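Local coordinates for lactococcal prophage ps3 protein 05 (Staphylococcus epidermidis ATCC 12228, PDB 3G8W) that probably transfers an acetyl group from acetyl-CoA to an acceptor substrate, like other GNAT-family acetyltransferases, at residues Asn56-Phe61 against Ile103-Gln108; Ile97-Leu102 against Lys130-Ser135; Lys145-Ile150 against Phe155-Leu160. All blocks are in the same frame, centred on the assembly; numbering follows the deposited sequence.

Contacts 1 and 2 share helix 96-112 and touch one another, I103 packing on both F132 and F133, whereas contact 3 lies at the far end of the sheet, its centre about 24 Å from that of contact 1. Contact 1 is core: a ring and an aliphatic chain, with an imidazole beside them, join helix to strand. Contact 2 is partly buried and mixed, apolar round F132 but polar on its more exposed side, where R100 holds S135. Contact 3 is a hairpin that includes the strand outermost within this chain, held chiefly by backbone and carboxylate hydrogen bonds and adjoining the second subunit. Contacts 2 and 3 meet through K130 and N158, a probable hydrogen bond between helix and strand.

Contact 1. Residues Asn56-Phe61 against Ile103-Gln108; sequences NIFGAF and INHIIQ
F58 and I106 have the closest CA atoms between strand 56-61 and helix 103-108, 7.4 Å apart, a gap that side chains alone bridge. F58 directs its CB at the helix, and its chi1 of -66° sets CG anti to the carbonyl carbon, which carries the ring across to the helix surface. I106 meets it with the CG1 branch: CG1 sits 4.2 Å from the centroid of the F58 phenyl ring and 28° from the normal, a CH-pi contact over the face. The nearest pair here is F58 CD2 to I106 CG1 at 3.8 Å, while CD1 of I106 extends alongside toward F58 CB.

H105, one residue earlier in the helix, brings the ND1 and CE1 atoms of its imidazole to the CD1 and CE1 atoms of F58. H105 ND1 lies 3.8 Å from F58 CD1, and with the planes inclined at 57° and the centroids 5.5 Å apart the pair is oblique. Y109, from the next turn of the helix, meets the F58 ring edge-to-face, and L102 also touches F58. Helix 96-112 thus packs on the N-terminal strands 6-9, 55-62 and 65-74, the helix-on-sheet core of the GNAT fold.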
loop_
_atom_site.group_PDB
_atom_site.type_symbol
_atom_site.label_atom_id
_atom_site.label_comp_id
_atom_site.label_asym_id
_atom_site.label_seq_id
_atom_site.Cartn_x
_atom_site.Cartn_y
_atom_site.Cartn_z
ATOM N N ASN B 56 -2.348 13.574 -1.688
ATOM C CA ASN B 56 -2.719 14.927 -1.271
ATOM C C ASN B 56 -2.565 15.268 0.195
ATOM O O ASN B 56 -3.170 14.639 1.059
ATOM C CB ASN B 56 -4.153 15.224 -1.689
ATOM C CG ASN B 56 -4.329 15.270 -3.194
ATOM O OD1 ASN B 56 -3.429 14.916 -3.962
ATOM N ND2 ASN B 56 -5.502 15.716 -3.626
ATOM N N ILE B 57 -1.758 16.271 0.479
ATOM C CA ILE B 57 -1.639 16.788 1.817
ATOM C C ILE B 57 -2.637 17.935 1.999
ATOM O O ILE B 57 -2.631 18.906 1.232
ATOM C CB ILE B 57 -0.234 17.338 2.063
ATOM C CG1 ILE B 57 0.809 16.244 1.895
ATOM C CG2 ILE B 57 -0.135 17.956 3.460
ATOM C CD1 ILE B 57 2.208 16.717 2.185
ATOM N N PHE B 58 -3.481 17.841 3.025
ATOM C CA PHE B 58 -4.325 18.979 3.382
ATOM C C PHE B 58 -3.807 19.708 4.603
ATOM O O PHE B 58 -3.238 19.080 5.501
ATOM C CB PHE B 58 -5.737 18.534 3.662
ATOM C CG PHE B 58 -6.452 18.005 2.473
ATOM C CD1 PHE B 58 -7.412 18.777 1.837
ATOM C CD2 PHE B 58 -6.208 16.712 2.019
ATOM C CE1 PHE B 58 -8.102 18.265 0.754
ATOM C CE2 PHE B 58 -6.895 16.192 0.925
ATOM C CZ PHE B 58 -7.841 16.956 0.293
ATOM N N GLY B 59 -4.028 21.024 4.641
ATOM C CA GLY B 59 -3.650 21.848 5.793
ATOM C C GLY B 59 -4.779 22.689 6.359
ATOM O O GLY B 59 -5.628 23.170 5.615
ATOM N N ALA B 60 -4.803 22.842 7.684
ATOM C CA ALA B 60 -5.687 23.814 8.337
ATOM C C ALA B 60 -4.902 25.088 8.681
ATOM O O ALA B 60 -3.780 25.023 9.199
ATOM C CB ALA B 60 -6.314 23.226 9.570
ATOM N N PHE B 61 -5.492 26.243 8.384
ATOM C CA PHE B 61 -4.795 27.514 8.548
ATOM C C PHE B 61 -5.486 28.455 9.505
ATOM O O PHE B 61 -6.675 28.754 9.354
ATOM C CB PHE B 61 -4.609 28.210 7.203
ATOM C CG PHE B 61 -3.520 27.617 6.370
ATOM C CD1 PHE B 61 -2.198 28.022 6.544
ATOM C CD2 PHE B 61 -3.807 26.632 5.423
ATOM C CE1 PHE B 61 -1.178 27.464 5.779
ATOM C CE2 PHE B 61 -2.795 26.071 4.647
ATOM C CZ PHE B 61 -1.476 26.487 4.826
ATOM N N ILE B 103 -10.040 16.510 9.623
ATOM C CA ILE B 103 -10.377 15.134 9.208
ATOM C C ILE B 103 -11.698 15.159 8.458
ATOM O O ILE B 103 -11.808 14.574 7.384
ATOM C CB ILE B 103 -10.353 14.077 10.376
ATOM C CG1 ILE B 103 -8.928 13.865 10.897
ATOM C CG2 ILE B 103 -10.904 12.719 9.944
ATOM C CD1 ILE B 103 -7.842 13.991 9.843
ATOM N N ASN B 104 -12.668 15.892 8.987
ATOM C CA ASN B 104 -13.935 16.085 8.305
ATOM C C ASN B 104 -13.828 16.654 6.901
ATOM O O ASN B 104 -14.504 16.167 6.005
ATOM C CB ASN B 104 -14.880 16.915 9.142
ATOM C CG ASN B 104 -15.770 16.063 10.046
ATOM O OD1 ASN B 104 -16.828 16.526 10.467
ATOM N ND2 ASN B 104 -15.365 14.826 10.342
ATOM N N HIS B 105 -12.974 17.654 6.700
ATOM C CA HIS B 105 -12.782 18.241 5.375
ATOM C C HIS B 105 -12.302 17.119 4.470
ATOM O O HIS B 105 -12.815 16.928 3.358
ATOM C CB HIS B 105 -11.736 19.367 5.424
ATOM C CG HIS B 105 -11.576 20.125 4.137
ATOM N ND1 HIS B 105 -10.948 19.597 3.026
ATOM C CD2 HIS B 105 -11.929 21.388 3.798
ATOM C CE1 HIS B 105 -10.945 20.489 2.050
ATOM N NE2 HIS B 105 -11.528 21.586 2.495
ATOM N N ILE B 106 -11.338 16.350 4.973
ATOM C CA ILE B 106 -10.716 15.308 4.175
ATOM C C ILE B 106 -11.737 14.243 3.830
ATOM O O ILE B 106 -11.701 13.695 2.742
ATOM C CB ILE B 106 -9.459 14.714 4.839
ATOM C CG1 ILE B 106 -8.362 15.789 4.971
ATOM C CG2 ILE B 106 -8.964 13.521 4.047
ATOM C CD1 ILE B 106 -7.038 15.259 5.536
ATOM N N ILE B 107 -12.672 13.980 4.733
ATOM C CA ILE B 107 -13.731 13.034 4.420
ATOM C C ILE B 107 -14.613 13.568 3.296
ATOM O O ILE B 107 -14.920 12.840 2.342
ATOM C CB ILE B 107 -14.561 12.642 5.651
ATOM C CG1 ILE B 107 -13.695 11.821 6.613
ATOM C CG2 ILE B 107 -15.749 11.812 5.230
ATOM C CD1 ILE B 107 -14.390 11.434 7.897
ATOM N N GLN B 108 -14.981 14.844 3.377
ATOM C CA GLN B 108 -15.843 15.422 2.361
ATOM C C GLN B 108 -15.192 15.370 0.987
ATOM O O GLN B 108 -15.864 15.103 -0.007
ATOM C CB GLN B 108 -16.258 16.852 2.711
ATOM C CG GLN B 108 -17.552 17.316 2.003
ATOM C CD GLN B 108 -18.747 16.385 2.279
ATOM O OE1 GLN B 108 -18.782 15.668 3.290
ATOM N NE2 GLN B 108 -19.723 16.392 1.379
#

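Contact 2. Residues Ile97-Leu102 against Lys130-Ser135; sequences IVNREL and KVFFSS
Helix packing between two successive beta-alpha-beta crossovers brings N99 and R100 against F132 and S135. The axes of the two short helical segments approach to 11.2 Å and cross at -46°, a wide separation that the F132 side chain spans. With CG anti to its backbone N (chi1 -177°), F132 reaches the turn at N99 and R100, where R100 N lies at the ring edge, 3.4 Å from F132 CZ. The amide of N99 lies obliquely beside the same ring; its ND2 is hydrogen-bonded to N89 OD1 on strand 83-91, which ties this side of the helix to the sheet.

These helices, 96-112 and 127-136, connect the parallel strands 83-91, 117-123 and 139-150 of the GNAT fold, the last two separated by strand 153-163. R100 bends at chi3, and its guanidinium presents one face to the ring edge atom F132 CE1, 3.9 Å above the guanidinium plane; the planes are 58° apart. NH1 and NH2 of R100 both donate to S135 OG, at 3.0 and 3.1 Å, and the oxygen lies almost exactly in the guanidinium plane. S135 OG in turn donates to F132 O at 2.8 Å, on a lone pair in the carbonyl plane.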
loop_
_atom_site.group_PDB
_atom_site.type_symbol
_atom_site.label_atom_id
_atom_site.label_comp_id
_atom_site.label_asym_id
_atom_site.label_seq_id
_atom_site.Cartn_x
_atom_site.Cartn_y
_atom_site.Cartn_z
ATOM N N ILE B 97 -9.862 20.325 18.399
ATOM C CA ILE B 97 -11.031 20.956 17.792
ATOM C C ILE B 97 -10.713 21.179 16.324
ATOM O O ILE B 97 -11.551 20.943 15.442
ATOM C CB ILE B 97 -11.394 22.286 18.468
ATOM C CG1 ILE B 97 -12.253 22.046 19.704
ATOM C CG2 ILE B 97 -12.181 23.171 17.546
ATOM C CD1 ILE B 97 -11.476 21.876 20.965
ATOM N N VAL B 98 -9.471 21.597 16.085
ATOM C CA VAL B 98 -8.970 21.930 14.762
ATOM C C VAL B 98 -8.743 20.686 13.909
ATOM O O VAL B 98 -9.135 20.663 12.749
ATOM C CB VAL B 98 -7.661 22.752 14.873
ATOM C CG1 VAL B 98 -7.058 23.009 13.515
ATOM C CG2 VAL B 98 -7.930 24.067 15.588
ATOM N N ASN B 99 -8.101 19.663 14.470
ATOM C CA ASN B 99 -7.837 18.433 13.725
ATOM C C ASN B 99 -9.153 17.771 13.298
ATOM O O ASN B 99 -9.307 17.364 12.155
ATOM C CB ASN B 99 -6.983 17.463 14.552
ATOM C CG ASN B 99 -6.239 16.443 13.688
ATOM O OD1 ASN B 99 -5.532 16.791 12.743
ATOM N ND2 ASN B 99 -6.378 15.178 14.027
ATOM N N ARG B 100 -10.107 17.684 14.228
ATOM C CA ARG B 100 -11.432 17.137 13.946
ATOM C C ARG B 100 -12.034 17.859 12.757
ATOM O O ARG B 100 -12.631 17.237 11.895
ATOM C CB ARG B 100 -12.335 17.229 15.161
ATOM C CG ARG B 100 -13.712 16.728 14.935
ATOM C CD ARG B 100 -14.536 16.714 16.217
ATOM N NE ARG B 100 -13.854 16.082 17.355
ATOM C CZ ARG B 100 -13.812 14.770 17.600
ATOM N NH1 ARG B 100 -14.412 13.908 16.800
ATOM N NH2 ARG B 100 -13.162 14.311 18.654
ATOM N N GLU B 101 -11.851 19.166 12.681
ATOM C CA GLU B 101 -12.379 19.907 11.551
ATOM C C GLU B 101 -11.630 19.537 10.264
ATOM O O GLU B 101 -12.229 19.413 9.189
ATOM C CB GLU B 101 -12.302 21.397 11.832
ATOM C CG GLU B 101 -13.347 22.217 11.140
ATOM C CD GLU B 101 -13.210 23.695 11.487
ATOM O OE1 GLU B 101 -13.022 24.520 10.546
ATOM O OE2 GLU B 101 -13.274 24.032 12.708
ATOM N N LEU B 102 -10.319 19.355 10.381
ATOM C CA LEU B 102 -9.492 18.913 9.267
ATOM C C LEU B 102 -9.900 17.513 8.729
ATOM O O LEU B 102 -10.089 17.361 7.515
ATOM C CB LEU B 102 -8.031 18.900 9.716
ATOM C CG LEU B 102 -6.825 19.117 8.809
ATOM C CD1 LEU B 102 -5.896 17.970 9.022
ATOM C CD2 LEU B 102 -7.161 19.235 7.354
ATOM N N LYS B 130 -6.067 6.507 18.616
ATOM C CA LYS B 130 -7.106 5.492 18.469
ATOM C C LYS B 130 -8.446 6.056 18.893
ATOM O O LYS B 130 -9.446 5.900 18.189
ATOM C CB LYS B 130 -6.780 4.225 19.270
ATOM C CG LYS B 130 -6.094 3.120 18.407
ATOM C CD LYS B 130 -6.583 1.709 18.808
ATOM C CE LYS B 130 -5.569 1.018 19.725
ATOM N NZ LYS B 130 -4.376 0.556 18.914
ATOM N N VAL B 131 -8.437 6.721 20.051
ATOM C CA VAL B 131 -9.587 7.426 20.586
ATOM C C VAL B 131 -10.071 8.552 19.643
ATOM O O VAL B 131 -11.264 8.655 19.326
ATOM C CB VAL B 131 -9.279 8.008 21.982
ATOM C CG1 VAL B 131 -10.467 8.786 22.492
ATOM C CG2 VAL B 131 -8.912 6.905 22.940
ATOM N N PHE B 132 -9.159 9.397 19.190
ATOM C CA PHE B 132 -9.562 10.407 18.251
ATOM C C PHE B 132 -10.260 9.825 17.003
ATOM O O PHE B 132 -11.424 10.154 16.730
ATOM C CB PHE B 132 -8.381 11.272 17.868
ATOM C CG PHE B 132 -8.739 12.397 16.953
ATOM C CD1 PHE B 132 -9.476 13.476 17.423
ATOM C CD2 PHE B 132 -8.326 12.370 15.608
ATOM C CE1 PHE B 132 -9.807 14.516 16.572
ATOM C CE2 PHE B 132 -8.657 13.410 14.726
ATOM C CZ PHE B 132 -9.390 14.494 15.193
ATOM N N PHE B 133 -9.571 8.952 16.263
ATOM C CA PHE B 133 -10.101 8.522 14.951
ATOM C C PHE B 133 -11.303 7.665 15.133
ATOM O O PHE B 133 -12.188 7.587 14.295
ATOM C CB PHE B 133 -9.044 7.822 14.099
ATOM C CG PHE B 133 -8.032 8.777 13.556
ATOM C CD1 PHE B 133 -8.325 9.534 12.414
ATOM C CD2 PHE B 133 -6.811 8.969 14.215
ATOM C CE1 PHE B 133 -7.412 10.464 11.917
ATOM C CE2 PHE B 133 -5.879 9.873 13.728
ATOM C CZ PHE B 133 -6.173 10.634 12.572
ATOM N N SER B 134 -11.330 7.041 16.281
ATOM C CA SER B 134 -12.383 6.162 16.600
ATOM C C SER B 134 -13.624 7.019 16.822
ATOM O O SER B 134 -14.735 6.680 16.408
ATOM C CB SER B 134 -11.960 5.433 17.831
ATOM O OG SER B 134 -13.071 4.864 18.396
ATOM N N SER B 135 -13.413 8.174 17.431
ATOM C CA SER B 135 -14.505 9.061 17.761
ATOM C C SER B 135 -15.043 9.680 16.484
ATOM O O SER B 135 -16.161 10.187 16.451
ATOM C CB SER B 135 -14.021 10.139 18.699
ATOM O OG SER B 135 -13.643 11.278 17.980
#

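Contact 3. Residues Lys145-Ile150 against Phe155-Leu160; sequences KNASKI and FDENWL
The F155 ring has S148 O at its edge, near the ring plane, while I150 CD1 approaches obliquely, 3.6 Å from F155 CE2, the two side chains crossing at about a right angle. The carboxylates are approached differently. D156 OD1 takes the backbone N-H of N146 at 2.7 Å on its anti side, only 16° out of the carboxylate plane. E157 OE1 is instead met from above its plane, 60° out, by S148 OG at 3.0 Å, with the hydroxyl as donor. A147 CB packs along the extended E157 chain, 3.6 Å from E157 CB.

Backbone pairing sets these groups in place. S148 and F155 form an antiparallel hydrogen-bonded pair, with S148 N to F155 O at 3.0 Å and F155 N to S148 O at 2.7 Å, and their CB atoms lie on one face of the sheet. A147 also faces F155, which makes a classic beta bulge; its N is near F155 O, but the angle is too poor for a bond. Just before the bulge the chain turns a corner at K145 and N146, where D156 holds it.

The outer side of strand 139-150 adjoins the second subunit: N146 O accepts from H82 NE2 of that chain, A147 O from its K83 NZ, and K149 forms a salt bridge with its E116. Within the hairpin, therefore, carboxylates of strand 153-163 take two further donors, the corner N-H of N146 and the hydroxyl of S148, while bulge and corner carbonyls are used by the neighbouring subunit.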
loop_
_atom_site.group_PDB
_atom_site.type_symbol
_atom_site.label_atom_id
_atom_site.label_comp_id
_atom_site.label_asym_id
_atom_site.label_seq_id
_atom_site.Cartn_x
_atom_site.Cartn_y
_atom_site.Cartn_z
ATOM N N LYS B 145 1.207 -7.050 13.915
ATOM C CA LYS B 145 2.496 -7.200 14.631
ATOM C C LYS B 145 3.643 -6.663 13.769
ATOM O O LYS B 145 3.637 -6.844 12.549
ATOM C CB LYS B 145 2.757 -8.662 15.063
ATOM C CG LYS B 145 1.742 -9.248 16.103
ATOM C CD LYS B 145 2.338 -10.186 17.232
ATOM C CE LYS B 145 2.945 -11.588 16.803
ATOM N NZ LYS B 145 2.442 -12.226 15.459
ATOM N N ASN B 146 4.574 -5.938 14.387
ATOM C CA ASN B 146 5.769 -5.461 13.696
ATOM C C ASN B 146 5.493 -4.821 12.356
ATOM O O ASN B 146 6.255 -4.995 11.412
ATOM C CB ASN B 146 6.738 -6.605 13.465
ATOM C CG ASN B 146 6.829 -7.524 14.643
ATOM O OD1 ASN B 146 6.656 -8.722 14.487
ATOM N ND2 ASN B 146 7.079 -6.978 15.836
ATOM N N ALA B 147 4.379 -4.108 12.275
ATOM C CA ALA B 147 4.073 -3.261 11.128
ATOM C C ALA B 147 5.219 -2.279 10.768
ATOM O O ALA B 147 5.477 -2.038 9.599
ATOM C CB ALA B 147 2.802 -2.511 11.394
ATOM N N SER B 148 5.907 -1.731 11.773
ATOM C CA SER B 148 6.926 -0.721 11.543
ATOM C C SER B 148 8.137 -1.110 12.303
ATOM O O SER B 148 8.032 -1.586 13.443
ATOM C CB SER B 148 6.463 0.646 12.034
ATOM O OG SER B 148 5.483 1.205 11.151
ATOM N N LYS B 149 9.292 -0.924 11.675
ATOM C CA LYS B 149 10.561 -1.182 12.329
ATOM C C LYS B 149 11.331 0.125 12.334
ATOM O O LYS B 149 11.374 0.826 11.325
ATOM C CB LYS B 149 11.338 -2.275 11.588
ATOM C CG LYS B 149 12.449 -2.910 12.379
ATOM C CD LYS B 149 13.282 -3.836 11.516
ATOM C CE LYS B 149 14.528 -4.286 12.247
ATOM N NZ LYS B 149 15.455 -4.970 11.335
ATOM N N ILE B 150 11.909 0.459 13.483
ATOM C CA ILE B 150 12.795 1.616 13.629
ATOM C C ILE B 150 14.120 1.144 14.230
ATOM O O ILE B 150 14.135 0.412 15.218
ATOM C CB ILE B 150 12.131 2.735 14.482
ATOM C CG1 ILE B 150 11.289 3.652 13.588
ATOM C CG2 ILE B 150 13.160 3.582 15.198
ATOM C CD1 ILE B 150 9.767 3.484 13.698
ATOM N N PHE B 155 7.298 -1.987 16.012
ATOM C CA PHE B 155 6.031 -1.425 16.462
ATOM C C PHE B 155 4.825 -2.073 15.784
ATOM O O PHE B 155 4.785 -2.212 14.567
ATOM C CB PHE B 155 6.007 0.090 16.233
ATOM C CG PHE B 155 7.166 0.788 16.845
ATOM C CD1 PHE B 155 7.107 1.215 18.172
ATOM C CD2 PHE B 155 8.343 0.973 16.122
ATOM C CE1 PHE B 155 8.204 1.842 18.783
ATOM C CE2 PHE B 155 9.449 1.595 16.705
ATOM C CZ PHE B 155 9.381 2.034 18.043
ATOM N N ASP B 156 3.853 -2.482 16.585
ATOM C CA ASP B 156 2.587 -3.013 16.084
ATOM C C ASP B 156 1.653 -1.900 15.601
ATOM O O ASP B 156 1.750 -0.760 16.052
ATOM C CB ASP B 156 1.887 -3.846 17.166
ATOM C CG ASP B 156 2.730 -4.986 17.650
ATOM O OD1 ASP B 156 3.641 -5.444 16.921
ATOM O OD2 ASP B 156 2.473 -5.443 18.772
ATOM N N GLU B 157 0.745 -2.219 14.692
ATOM C CA GLU B 157 -0.196 -1.197 14.269
ATOM C C GLU B 157 -1.607 -1.729 14.222
ATOM O O GLU B 157 -1.834 -2.914 13.916
ATOM C CB GLU B 157 0.199 -0.559 12.913
ATOM C CG GLU B 157 1.319 0.506 13.016
ATOM C CD GLU B 157 1.788 1.066 11.654
ATOM O OE1 GLU B 157 2.669 1.972 11.631
ATOM O OE2 GLU B 157 1.289 0.598 10.608
ATOM N N ASN B 158 -2.546 -0.848 14.544
ATOM C CA ASN B 158 -3.953 -1.163 14.408
ATOM C C ASN B 158 -4.432 -0.454 13.178
ATOM O O ASN B 158 -4.215 0.743 13.001
ATOM C CB ASN B 158 -4.772 -0.768 15.638
ATOM C CG ASN B 158 -4.737 -1.824 16.739
ATOM O OD1 ASN B 158 -4.140 -1.614 17.782
ATOM N ND2 ASN B 158 -5.369 -2.961 16.504
ATOM N N TRP B 159 -5.036 -1.227 12.297
ATOM C CA TRP B 159 -5.580 -0.696 11.103
ATOM C C TRP B 159 -7.033 -0.444 11.363
ATOM O O TRP B 159 -7.781 -1.359 11.751
ATOM C CB TRP B 159 -5.422 -1.681 9.963
ATOM C CG TRP B 159 -4.066 -1.681 9.335
ATOM C CD1 TRP B 159 -3.003 -2.421 9.723
ATOM C CD2 TRP B 159 -3.645 -0.950 8.179
ATOM N NE1 TRP B 159 -1.938 -2.195 8.886
ATOM C CE2 TRP B 159 -2.307 -1.304 7.926
ATOM C CE3 TRP B 159 -4.274 -0.038 7.324
ATOM C CZ2 TRP B 159 -1.568 -0.778 6.863
ATOM C CZ3 TRP B 159 -3.537 0.492 6.232
ATOM C CH2 TRP B 159 -2.188 0.124 6.028
ATOM N N LEU B 160 -7.411 0.817 11.148
ATOM C CA LEU B 160 -8.810 1.234 11.187
ATOM C C LEU B 160 -9.392 1.580 9.814
ATOM O O LEU B 160 -8.681 2.008 8.889
ATOM C CB LEU B 160 -8.966 2.435 12.098
ATOM C CG LEU B 160 -8.756 2.277 13.587
ATOM C CD1 LEU B 160 -7.415 1.693 13.847
ATOM C CD2 LEU B 160 -8.874 3.676 14.162
#